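Aldehyde dehydrogenase family protein (Pseudomonas syringae pv. tomato, PDB 5IUV) probably oxidises indole-3-acetaldehyde to the auxin indole-3-acetate with NAD+ as cofactor, in a route that contributes to the virulence of this plant pathogen. Local coordinates at residues A52-D55 / A56-Q60; S65-S68 / A69-S72; P170-M173 / A174-L178; V227-A230 / L231-M235; L252-Y255 / A256-N260. All coordinates share one frame; numbering follows the deposited sequence.

Contact 1: A52-D55 / A56-Q60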
# COMPACT_ATOMS: atom_id res chain seq x y z
N ALA A 52 -28.88 -19.40 28.89
CA ALA A 52 -28.90 -20.61 28.06
C ALA A 52 -27.52 -21.27 28.03
O ALA A 52 -26.51 -20.62 27.80
CB ALA A 52 -29.36 -20.28 26.65
N SER A 53 -27.49 -22.58 28.30
CA SER A 53 -26.25 -23.33 28.26
C SER A 53 -26.18 -24.15 26.98
O SER A 53 -26.63 -25.29 26.94
CB SER A 53 -26.13 -24.24 29.49
OG SER A 53 -24.87 -24.90 29.51
N CYS A 54 -25.63 -23.55 25.92
CA CYS A 54 -25.61 -24.19 24.61
C CYS A 54 -24.60 -25.33 24.52
O CYS A 54 -23.64 -25.39 25.30
CB CYS A 54 -25.32 -23.16 23.52
SG CYS A 54 -26.60 -21.89 23.44
N ASP A 55 -24.83 -26.24 23.57
CA ASP A 55 -23.98 -27.40 23.38
C ASP A 55 -23.82 -27.64 21.87
O ASP A 55 -24.14 -26.75 21.07
CB ASP A 55 -24.58 -28.63 24.07
CG ASP A 55 -23.51 -29.64 24.53
OD1 ASP A 55 -22.51 -29.86 23.81
OD2 ASP A 55 -23.68 -30.22 25.63
N ALA A 56 -23.35 -28.82 21.50
CA ALA A 56 -23.03 -29.13 20.10
C ALA A 56 -24.22 -28.92 19.15
O ALA A 56 -24.04 -28.44 18.03
CB ALA A 56 -22.52 -30.56 19.98
N ALA A 57 -25.42 -29.26 19.60
CA ALA A 57 -26.61 -29.12 18.76
C ALA A 57 -26.89 -27.67 18.40
O ALA A 57 -27.32 -27.35 17.29
CB ALA A 57 -27.82 -29.74 19.44
N ASP A 58 -26.65 -26.78 19.36
CA ASP A 58 -26.88 -25.36 19.14
C ASP A 58 -25.81 -24.77 18.22
O ASP A 58 -26.12 -23.90 17.40
CB ASP A 58 -26.91 -24.62 20.48
CG ASP A 58 -27.90 -25.25 21.45
OD1 ASP A 58 -29.12 -25.14 21.21
OD2 ASP A 58 -27.45 -25.87 22.44
N ALA A 59 -24.58 -25.25 18.35
CA ALA A 59 -23.52 -24.89 17.42
C ALA A 59 -23.91 -25.26 15.99
O ALA A 59 -23.75 -24.48 15.07
CB ALA A 59 -22.20 -25.57 17.80
N GLN A 60 -24.44 -26.47 15.83
CA GLN A 60 -24.90 -26.93 14.52
C GLN A 60 -25.96 -26.01 13.93
O GLN A 60 -25.89 -25.63 12.77
CB GLN A 60 -25.43 -28.36 14.61
CG GLN A 60 -25.97 -28.89 13.28
CD GLN A 60 -24.89 -28.97 12.20
OE1 GLN A 60 -23.73 -29.26 12.47
NE2 GLN A 60 -25.29 -28.73 10.96

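Contact 2: S65-S68 / A69-S72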
# COMPACT_ATOMS: atom_id res chain seq x y z
N SER A 65 -27.36 -21.66 10.18
CA SER A 65 -27.92 -20.32 10.03
C SER A 65 -26.89 -19.35 9.45
O SER A 65 -27.18 -18.60 8.52
CB SER A 65 -28.44 -19.83 11.38
OG SER A 65 -28.76 -18.45 11.36
N ALA A 66 -25.69 -19.35 10.03
CA ALA A 66 -24.60 -18.52 9.53
C ALA A 66 -24.31 -18.78 8.05
O ALA A 66 -24.13 -17.84 7.27
CB ALA A 66 -23.34 -18.76 10.35
N ARG A 67 -24.26 -20.06 7.69
CA ARG A 67 -23.90 -20.48 6.34
C ARG A 67 -24.96 -20.08 5.33
O ARG A 67 -24.66 -19.56 4.25
CB ARG A 67 -23.68 -22.00 6.29
CG ARG A 67 -23.50 -22.58 4.89
CD ARG A 67 -22.19 -22.11 4.25
NE ARG A 67 -21.02 -22.48 5.05
CZ ARG A 67 -19.83 -21.91 4.94
NH1 ARG A 67 -19.64 -20.93 4.07
NH2 ARG A 67 -18.83 -22.32 5.71
N SER A 68 -26.22 -20.31 5.69
CA SER A 68 -27.32 -19.94 4.82
C SER A 68 -27.35 -18.43 4.58
O SER A 68 -27.56 -17.97 3.46
CB SER A 68 -28.65 -20.43 5.41
OG SER A 68 -29.72 -20.03 4.59
N ALA A 69 -27.13 -17.67 5.65
CA ALA A 69 -27.10 -16.21 5.53
C ALA A 69 -25.93 -15.75 4.65
O ALA A 69 -26.10 -14.87 3.82
CB ALA A 69 -27.02 -15.57 6.90
N PHE A 70 -24.75 -16.34 4.85
CA PHE A 70 -23.61 -15.98 4.02
C PHE A 70 -23.91 -16.27 2.55
O PHE A 70 -23.68 -15.43 1.69
CB PHE A 70 -22.35 -16.75 4.45
CG PHE A 70 -21.14 -16.45 3.61
CD1 PHE A 70 -20.45 -15.27 3.78
CD2 PHE A 70 -20.71 -17.35 2.65
CE1 PHE A 70 -19.33 -14.98 3.01
CE2 PHE A 70 -19.59 -17.07 1.87
CZ PHE A 70 -18.91 -15.89 2.05
N ASP A 71 -24.45 -17.45 2.27
CA ASP A 71 -24.72 -17.84 0.88
C ASP A 71 -25.81 -16.98 0.22
O ASP A 71 -25.78 -16.77 -0.99
CB ASP A 71 -25.10 -19.33 0.81
CG ASP A 71 -23.90 -20.26 1.01
OD1 ASP A 71 -22.75 -19.78 0.91
OD2 ASP A 71 -24.10 -21.46 1.25
N SER A 72 -26.75 -16.48 1.01
CA SER A 72 -27.81 -15.60 0.49
C SER A 72 -27.27 -14.29 -0.07
O SER A 72 -27.90 -13.65 -0.91
CB SER A 72 -28.84 -15.29 1.59
OG SER A 72 -28.38 -14.24 2.42
O HOH W 1 -20.59 -21.11 1.41

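Contact 3: P170-M173 / A174-L178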
# COMPACT_ATOMS: atom_id res chain seq x y z
N PRO A 170 -15.46 -8.03 28.08
CA PRO A 170 -16.43 -8.84 27.32
C PRO A 170 -16.93 -8.17 26.04
O PRO A 170 -16.81 -8.74 24.96
CB PRO A 170 -17.60 -9.02 28.31
CG PRO A 170 -16.99 -8.83 29.65
CD PRO A 170 -15.90 -7.81 29.47
N LEU A 171 -17.47 -6.96 26.16
CA LEU A 171 -18.00 -6.29 24.98
C LEU A 171 -16.88 -5.81 24.06
O LEU A 171 -16.96 -5.97 22.84
CB LEU A 171 -18.90 -5.11 25.37
CG LEU A 171 -19.48 -4.34 24.18
CD1 LEU A 171 -20.30 -5.27 23.30
CD2 LEU A 171 -20.34 -3.18 24.65
N MET A 172 -15.84 -5.22 24.63
CA MET A 172 -14.78 -4.65 23.80
C MET A 172 -14.06 -5.73 22.98
O MET A 172 -13.83 -5.53 21.79
CB MET A 172 -13.76 -3.88 24.63
CG MET A 172 -12.86 -3.02 23.76
SD MET A 172 -11.52 -2.18 24.64
CE MET A 172 -12.35 -1.65 26.12
N MET A 173 -13.71 -6.85 23.61
CA MET A 173 -13.07 -7.96 22.89
C MET A 173 -13.98 -8.55 21.83
O MET A 173 -13.51 -8.93 20.76
CB MET A 173 -12.63 -9.07 23.85
CG MET A 173 -11.47 -8.73 24.77
SD MET A 173 -9.96 -8.27 23.90
CE MET A 173 -9.98 -6.49 24.11
N ALA A 174 -15.27 -8.66 22.14
CA ALA A 174 -16.23 -9.12 21.14
C ALA A 174 -16.19 -8.18 19.93
O ALA A 174 -16.16 -8.64 18.79
CB ALA A 174 -17.65 -9.21 21.72
N CYS A 175 -16.16 -6.88 20.19
CA CYS A 175 -16.17 -5.88 19.13
C CYS A 175 -14.87 -5.83 18.33
O CYS A 175 -14.88 -5.53 17.13
CB CYS A 175 -16.47 -4.50 19.71
SG CYS A 175 -18.19 -4.32 20.24
N TRP A 176 -13.74 -6.11 18.99
CA TRP A 176 -12.48 -6.26 18.28
C TRP A 176 -12.56 -7.33 17.20
O TRP A 176 -11.91 -7.22 16.16
CB TRP A 176 -11.34 -6.60 19.23
CG TRP A 176 -10.77 -5.42 19.94
CD1 TRP A 176 -11.34 -4.18 20.08
CD2 TRP A 176 -9.52 -5.36 20.62
NE1 TRP A 176 -10.51 -3.36 20.80
CE2 TRP A 176 -9.38 -4.06 21.14
CE3 TRP A 176 -8.49 -6.28 20.84
CZ2 TRP A 176 -8.26 -3.65 21.88
CZ3 TRP A 176 -7.37 -5.88 21.56
CH2 TRP A 176 -7.27 -4.58 22.07
N LYS A 177 -13.35 -8.37 17.45
CA LYS A 177 -13.56 -9.43 16.46
C LYS A 177 -14.68 -9.05 15.50
O LYS A 177 -14.51 -9.16 14.29
CB LYS A 177 -13.89 -10.78 17.11
CG LYS A 177 -12.98 -11.23 18.27
CD LYS A 177 -11.54 -11.43 17.83
CE LYS A 177 -10.72 -12.04 18.97
NZ LYS A 177 -9.24 -11.98 18.74
N LEU A 178 -15.82 -8.60 16.03
CA LEU A 178 -17.00 -8.33 15.21
C LEU A 178 -16.78 -7.23 14.19
O LEU A 178 -17.29 -7.29 13.07
CB LEU A 178 -18.20 -7.96 16.09
CG LEU A 178 -18.79 -9.02 17.00
CD1 LEU A 178 -20.04 -8.47 17.69
CD2 LEU A 178 -19.11 -10.27 16.23

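Contact 4: V227-A230 / L231-M235. With NAD (nicotinamide-adenine-dinucleotide), chain C.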
# COMPACT_ATOMS: atom_id res chain seq x y z
N VAL A 227 -19.99 -25.86 24.01
CA VAL A 227 -20.29 -25.19 22.74
C VAL A 227 -19.04 -24.55 22.12
O VAL A 227 -18.91 -24.50 20.89
CB VAL A 227 -21.42 -24.14 22.90
CG1 VAL A 227 -21.02 -23.03 23.87
CG2 VAL A 227 -21.83 -23.57 21.54
N GLY A 228 -18.12 -24.07 22.94
CA GLY A 228 -16.88 -23.52 22.42
C GLY A 228 -16.10 -24.55 21.62
O GLY A 228 -15.72 -24.32 20.47
N LYS A 229 -15.89 -25.71 22.24
CA LYS A 229 -15.25 -26.85 21.61
C LYS A 229 -15.98 -27.29 20.34
O LYS A 229 -15.34 -27.60 19.33
CB LYS A 229 -15.17 -28.02 22.59
CG LYS A 229 -14.58 -29.30 22.01
CD LYS A 229 -14.58 -30.41 23.05
CE LYS A 229 -13.77 -31.61 22.58
NZ LYS A 229 -13.62 -32.63 23.66
N ALA A 230 -17.31 -27.33 20.40
CA ALA A 230 -18.12 -27.75 19.26
C ALA A 230 -17.92 -26.84 18.05
O ALA A 230 -17.86 -27.32 16.91
CB ALA A 230 -19.60 -27.79 19.65
N LEU A 231 -17.82 -25.54 18.29
CA LEU A 231 -17.55 -24.59 17.22
C LEU A 231 -16.16 -24.79 16.62
O LEU A 231 -15.99 -24.75 15.41
CB LEU A 231 -17.71 -23.15 17.73
CG LEU A 231 -19.14 -22.65 17.98
CD1 LEU A 231 -19.14 -21.30 18.70
CD2 LEU A 231 -19.92 -22.55 16.67
N ALA A 232 -15.17 -25.00 17.48
CA ALA A 232 -13.79 -25.18 17.03
C ALA A 232 -13.60 -26.48 16.24
O ALA A 232 -12.71 -26.58 15.39
CB ALA A 232 -12.85 -25.14 18.21
N LEU A 233 -14.43 -27.48 16.53
CA LEU A 233 -14.37 -28.75 15.80
C LEU A 233 -15.34 -28.82 14.62
O LEU A 233 -15.39 -29.83 13.92
CB LEU A 233 -14.66 -29.91 16.75
CG LEU A 233 -13.57 -30.31 17.74
CD1 LEU A 233 -14.15 -31.22 18.82
CD2 LEU A 233 -12.44 -31.01 17.00
N HIS A 234 -16.12 -27.76 14.41
CA HIS A 234 -17.18 -27.85 13.40
C HIS A 234 -16.61 -27.90 11.98
O HIS A 234 -15.72 -27.14 11.64
CB HIS A 234 -18.16 -26.67 13.52
CG HIS A 234 -19.50 -26.97 12.92
ND1 HIS A 234 -19.72 -26.96 11.56
CD2 HIS A 234 -20.67 -27.31 13.49
CE1 HIS A 234 -20.99 -27.27 11.32
NE2 HIS A 234 -21.59 -27.48 12.48
N MET A 235 -17.15 -28.81 11.17
CA MET A 235 -16.62 -29.04 9.83
C MET A 235 -17.04 -27.98 8.81
O MET A 235 -16.56 -28.00 7.67
CB MET A 235 -17.03 -30.44 9.33
CG MET A 235 -16.45 -31.58 10.16
SD MET A 235 -14.65 -31.60 10.06
CE MET A 235 -14.44 -32.16 8.37
PA NAD C . -9.89 -19.17 28.67
O1A NAD C . -8.77 -19.65 27.83
O2A NAD C . -10.18 -20.04 29.88
O5B NAD C . -11.20 -19.03 27.81
C5B NAD C . -11.45 -18.02 26.81
C4B NAD C . -12.70 -18.41 26.07
O4B NAD C . -12.53 -19.73 25.52
C3B NAD C . -14.01 -18.45 26.87
O3B NAD C . -15.10 -18.02 26.07
C2B NAD C . -14.14 -19.94 27.22
O2B NAD C . -15.50 -20.32 27.46
C1B NAD C . -13.57 -20.58 25.95
N9A NAD C . -13.05 -21.93 26.08
C8A NAD C . -12.58 -22.55 27.21
N7A NAD C . -12.27 -23.81 27.04
C5A NAD C . -12.53 -24.04 25.69
C6A NAD C . -12.36 -25.17 24.87
N6A NAD C . -11.93 -26.36 25.31
N1A NAD C . -12.67 -25.04 23.55
C2A NAD C . -13.13 -23.87 23.11
N3A NAD C . -13.35 -22.74 23.80
C4A NAD C . -13.02 -22.89 25.09
O3 NAD C . -9.56 -17.69 29.19
PN NAD C . -10.31 -16.66 30.17
O1N NAD C . -10.08 -17.14 31.55
O2N NAD C . -11.70 -16.47 29.69
O5D NAD C . -9.54 -15.29 29.88
C5D NAD C . -8.27 -14.96 30.50
C4D NAD C . -7.19 -15.15 29.47
O4D NAD C . -7.44 -14.29 28.34
C3D NAD C . -5.78 -14.79 29.94
O3D NAD C . -4.86 -15.81 29.56
C2D NAD C . -5.53 -13.47 29.20
O2D NAD C . -4.17 -13.15 28.92
C1D NAD C . -6.28 -13.69 27.87
N1N NAD C . -6.61 -12.36 27.21
C2N NAD C . -5.90 -12.09 26.01
C3N NAD C . -6.17 -10.93 25.30
C7N NAD C . -5.41 -10.54 24.06
O7N NAD C . -4.37 -11.17 23.75
N7N NAD C . -5.80 -9.48 23.41
C4N NAD C . -7.13 -10.04 25.80
C5N NAD C . -7.79 -10.32 27.00
C6N NAD C . -7.51 -11.49 27.68

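Contact 5: L252-Y255 / A256-N260. With NAD (nicotinamide-adenine-dinucleotide), chain C.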
# COMPACT_ATOMS: atom_id res chain seq x y z
N LEU A 252 -7.11 -25.17 20.44
CA LEU A 252 -7.85 -24.81 19.22
C LEU A 252 -7.08 -25.21 17.96
O LEU A 252 -7.68 -25.60 16.96
CB LEU A 252 -8.17 -23.30 19.18
CG LEU A 252 -9.04 -22.66 20.27
CD1 LEU A 252 -9.69 -21.40 19.73
CD2 LEU A 252 -10.09 -23.62 20.83
N MET A 253 -5.76 -25.12 18.01
CA MET A 253 -4.95 -25.57 16.88
C MET A 253 -5.12 -27.07 16.68
O MET A 253 -5.21 -27.57 15.55
CB MET A 253 -3.48 -25.23 17.11
CG MET A 253 -3.21 -23.75 17.21
SD MET A 253 -1.46 -23.36 17.05
CE MET A 253 -1.21 -23.60 15.28
N ILE A 254 -5.21 -27.80 17.79
CA ILE A 254 -5.44 -29.23 17.74
C ILE A 254 -6.83 -29.54 17.18
O ILE A 254 -6.97 -30.41 16.30
CB ILE A 254 -5.26 -29.86 19.14
CG1 ILE A 254 -3.80 -29.71 19.59
CG2 ILE A 254 -5.71 -31.32 19.12
CD1 ILE A 254 -3.52 -30.20 20.99
N TYR A 255 -7.85 -28.82 17.64
CA TYR A 255 -9.21 -29.00 17.12
C TYR A 255 -9.29 -28.76 15.62
O TYR A 255 -10.00 -29.47 14.91
CB TYR A 255 -10.20 -28.06 17.81
CG TYR A 255 -10.45 -28.31 19.28
CD1 TYR A 255 -10.36 -29.59 19.83
CD2 TYR A 255 -10.79 -27.26 20.12
CE1 TYR A 255 -10.60 -29.80 21.19
CE2 TYR A 255 -11.03 -27.46 21.47
CZ TYR A 255 -10.93 -28.73 22.00
OH TYR A 255 -11.17 -28.91 23.35
N ALA A 256 -8.60 -27.74 15.13
CA ALA A 256 -8.62 -27.45 13.70
C ALA A 256 -8.00 -28.60 12.92
O ALA A 256 -8.51 -29.01 11.88
CB ALA A 256 -7.90 -26.16 13.41
N GLY A 257 -6.89 -29.12 13.44
CA GLY A 257 -6.21 -30.25 12.83
C GLY A 257 -7.04 -31.52 12.83
O GLY A 257 -6.96 -32.34 11.91
N GLU A 258 -7.85 -31.70 13.87
CA GLU A 258 -8.69 -32.88 13.99
C GLU A 258 -9.93 -32.79 13.11
O GLU A 258 -10.58 -33.80 12.84
CB GLU A 258 -9.12 -33.08 15.45
CG GLU A 258 -7.99 -33.46 16.39
CD GLU A 258 -8.47 -33.56 17.83
OE1 GLU A 258 -9.60 -33.10 18.13
OE2 GLU A 258 -7.73 -34.11 18.67
N SER A 259 -10.27 -31.59 12.66
CA SER A 259 -11.53 -31.38 11.95
C SER A 259 -11.31 -31.01 10.49
O SER A 259 -11.08 -31.89 9.66
CB SER A 259 -12.40 -30.32 12.67
OG SER A 259 -11.71 -29.10 12.85
N ASN A 260 -11.37 -29.72 10.16
CA ASN A 260 -11.38 -29.31 8.75
C ASN A 260 -10.26 -28.36 8.33
O ASN A 260 -10.36 -27.71 7.28
CB ASN A 260 -12.73 -28.65 8.43
CG ASN A 260 -12.94 -27.32 9.16
OD1 ASN A 260 -12.26 -27.03 10.15
ND2 ASN A 260 -13.88 -26.52 8.68
PA NAD C . -9.89 -19.17 28.67
O1A NAD C . -8.77 -19.65 27.83
O2A NAD C . -10.18 -20.04 29.88
O5B NAD C . -11.20 -19.03 27.81
C5B NAD C . -11.45 -18.02 26.81
C4B NAD C . -12.70 -18.41 26.07
O4B NAD C . -12.53 -19.73 25.52
C3B NAD C . -14.01 -18.45 26.87
O3B NAD C . -15.10 -18.02 26.07
C2B NAD C . -14.14 -19.94 27.22
O2B NAD C . -15.50 -20.32 27.46
C1B NAD C . -13.57 -20.58 25.95
N9A NAD C . -13.05 -21.93 26.08
C8A NAD C . -12.58 -22.55 27.21
N7A NAD C . -12.27 -23.81 27.04
C5A NAD C . -12.53 -24.04 25.69
C6A NAD C . -12.36 -25.17 24.87
N6A NAD C . -11.93 -26.36 25.31
N1A NAD C . -12.67 -25.04 23.55
C2A NAD C . -13.13 -23.87 23.11
N3A NAD C . -13.35 -22.74 23.80
C4A NAD C . -13.02 -22.89 25.09
O3 NAD C . -9.56 -17.69 29.19
PN NAD C . -10.31 -16.66 30.17
O1N NAD C . -10.08 -17.14 31.55
O2N NAD C . -11.70 -16.47 29.69
O5D NAD C . -9.54 -15.29 29.88
C5D NAD C . -8.27 -14.96 30.50
C4D NAD C . -7.19 -15.15 29.47
O4D NAD C . -7.44 -14.29 28.34
C3D NAD C . -5.78 -14.79 29.94
O3D NAD C . -4.86 -15.81 29.56
C2D NAD C . -5.53 -13.47 29.20
O2D NAD C . -4.17 -13.15 28.92
C1D NAD C . -6.28 -13.69 27.87
N1N NAD C . -6.61 -12.36 27.21
C2N NAD C . -5.90 -12.09 26.01
C3N NAD C . -6.17 -10.93 25.30
C7N NAD C . -5.41 -10.54 24.06
O7N NAD C . -4.37 -11.17 23.75
N7N NAD C . -5.80 -9.48 23.41
C4N NAD C . -7.13 -10.04 25.80
C5N NAD C . -7.79 -10.32 27.00
C6N NAD C . -7.51 -11.49 27.68

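Contact 1: A52-D55 / A56-Q60
Asp55 passes from an extended backbone into the first turn of helix 56-72, where its carbonyl O accepts Ala59 N at 3.1 Å, in the carbonyl plane, and takes a second, weak bond from Asp58 N. The amide of the same residue is held from the other end of the turn: Asp58 OD2 receives Asp55 N at 2.9 Å, on the lone pair directed away from OD1. Asp58 can reach back because its CG lies beside its own backbone N and anti to the carbonyl carbon (chi1 -53°), which folds the carboxylate over the start of the helix. Its second oxygen, OD1, is not idle but accepts the amide of Ala32, so the carboxylate ties two backbone segments together. Cys54 packs alongside the aspartate stem, with Cys54 CB 3.7 Å from Asp58 CB, while its own side chain rests on Val227 of helix 224-232. The carboxylate of Asp55 stays local. Its OD1 accepts the next amide, Ala56 N, at 2.7 Å on the anti side and 16° out of the carboxylate plane, at the solvent-facing side of the turn. With Asp55 as N-cap and Asp58 three residues on, the return bond from side chain to backbone is one half of a capping box, here fastening the junction between strand 47-52 and helix 56-72.

Contact 2: S65-S68 / A69-S72
Arg67 and Asp71, one turn apart on helix 56-72, carry opposite charges but do not pair directly. Arg67 NH1 and Asp71 OD1 stand 4.6 Å apart, and a water spans the interval, donating to Asp71 OD1 at 2.6 Å and accepting only a weak bond from Arg67 NH1. The rest of the guanidinium is committed elsewhere: NE forms a salt bridge with Asp236 and NH2 another with Asp238. Bends at chi2 and chi3 bring Arg67 CD to 3.6 Å from Asp71 OD2, and leave the guanidinium beside Phe70, with its plane nearly perpendicular to that ring. Regular helical bonds satisfy the backbone, from Ala69 N to Ser65 O through Ser72 N to Ser68 O; Ala66 O takes Ser187 OG in addition to Phe70 N. Near the end of the segment, Ser72 OG turns back to donate to Ala69 O at 2.7 Å and also bonds Ala74 N. Ser65 OG is shared between Gln25 and Asn218. Ala66 and Phe70 rest on strands 149-164 and 187-191, placing this part of the helix against the sheet, and Phe70 also packs on Arg449 of a neighbouring subunit.

Contact 3: P170-M173 / A174-L178
Met173 and Trp176 run side by side along helix 170-183, and the methionine methyl is laid over the indole. Met173 CE stands 3.5 Å from the centroid of the six-membered ring and 9° off its normal, a CH-pi contact offset toward the rim of the indole as a whole. With CG beside the backbone N, bends at chi2 (-59°) and chi3 fold the thioether back and bring CE over the ring; Met173 SD lies 3.9 Å from Trp176 CE3 in an oblique Met-aromatic contact. Met172 works on the pyrrole part instead. With CG anti to the backbone N (chi1 -166°), Met172 CG comes to 3.8 Å from Trp176 NE1, and its sulfur approaches the five-membered ring obliquely. Phe467 meets the indole edge-to-face. Elsewhere on the helix, Leu171 CD1 lies 3.8 Å from Cys175 SG, and both side chains pack against helix 113-134. Lys177 directs its ammonium to a salt bridge with Asp478 and a hydrogen bond to Thr243, close to Glu267, the predicted active-site residue. Met173 touches the NAD and neighbours Phe169, an indole-acetate-binding residue. The helix is the crossover of a beta-alpha-beta unit, between strands 149-164 and 187-191; through Met173 it lines the NAD pocket, and it probably borders the substrate site next to Phe169.

Contact 4: V227-A230 / L231-M235
The peptide joining Gly228 and Lys229 lies against one face of the NAD adenine near its C2A corner, with Gly228 C and Lys229 N both 3.4 Å from that atom. Across the ring plane, Leu252 CD2 of helix 246-258 approaches the opposite face, so the adenine is held between two helices, as in the Rossmann-type cofactor domain of aldehyde dehydrogenases. Having no side chain, Gly228 lets the base settle directly on the backbone, and Lys229 CB continues the same surface 4.0 Å from NAD N1A. Beyond CB the lysine extends away, lying alongside Leu233 one turn later, with Lys229 CG 3.7 Å from Leu233 CD1. Leu233 CG is turned to the side of its backbone N (chi1 -74°), which brings CD1 against the aliphatic part of the lysine. Both side chains also pack on Tyr255. On the far flank of the helix, Leu231 packs over the turn before it, with CG 3.5 Å from Val227 O, and covers Val189 of the sheet, while Ala230 meets helix 56-72. Leu233 N still bonds Lys229 O at 2.9 Å as the helix runs out. The imidazole of His234 is fixed at both nitrogens, ND1 by Asp236 N and NE2 by Gln60 OE1 at 2.8 Å.

Contact 5: L252-Y255 / A256-N260
Tyr255 and Ser259 form the tight end of this turn, where Ser259 OG donates to Tyr255 O at 2.7 Å. The hydroxyl sits between its own backbone N and carbonyl carbon (chi1 55°), which aims it back at the helix end; Glu258 N adds a weak bond to the same oxygen. Behind it the helical ladder is regular, with Glu258 N bonding Ile254 O at 2.9 Å. The outer side is looser: the exposed Glu258, extended beyond CG, runs its carboxylate alongside Ile254, with OE2 3.5 Å from Ile254 CG2, and reaches the edge of the Tyr255 ring, where OE1 comes to 4.0 Å from CD1. Ring and carboxylate planes are 54° apart, so the group lies obliquely beside the phenol rather than stacked on it. A neighbouring subunit packs along this helix too: its Gly257 meets Ile254, its Ile254 also reaches Glu258, and its Ala256 and Met253 meet Met253 and Ala256. Inward, Leu252 rests on Val240 and Phe242 of strand 239-243, the helix being the beta-alpha-beta crossover from that strand to strand 263-267. NAD N1A lies at the edge of the Tyr255 ring, near its plane, 3.6 Å from CE2. The tyrosine hydroxyl accepts the amino group N6A at 3.3 Å, a straight but weak bond. This single weak tie suggests that packing contributes more than polar bonding on this side of the base.

All five contacts are local turns in series, and none nests within or crosses another; each closes only a turn of its own helix. Contact 1 opens helix 56-72 and contact 2 lies further along it, their centres about 18 Å apart. Contact 3 belongs to the crossover helix after strand 149-164, near the nicotinamide end of the cofactor and the predicted active-site Glu267. Contact 4 follows on helix 224-232 and touches contact 1 across the two helices. Contact 5, on helix 246-258, has its centre about 9 Å from that of contact 4, and the two share the adenine end of NAD. Helices 56-72, 224-232 and 246-258 thus form a row, the middle one touching both others.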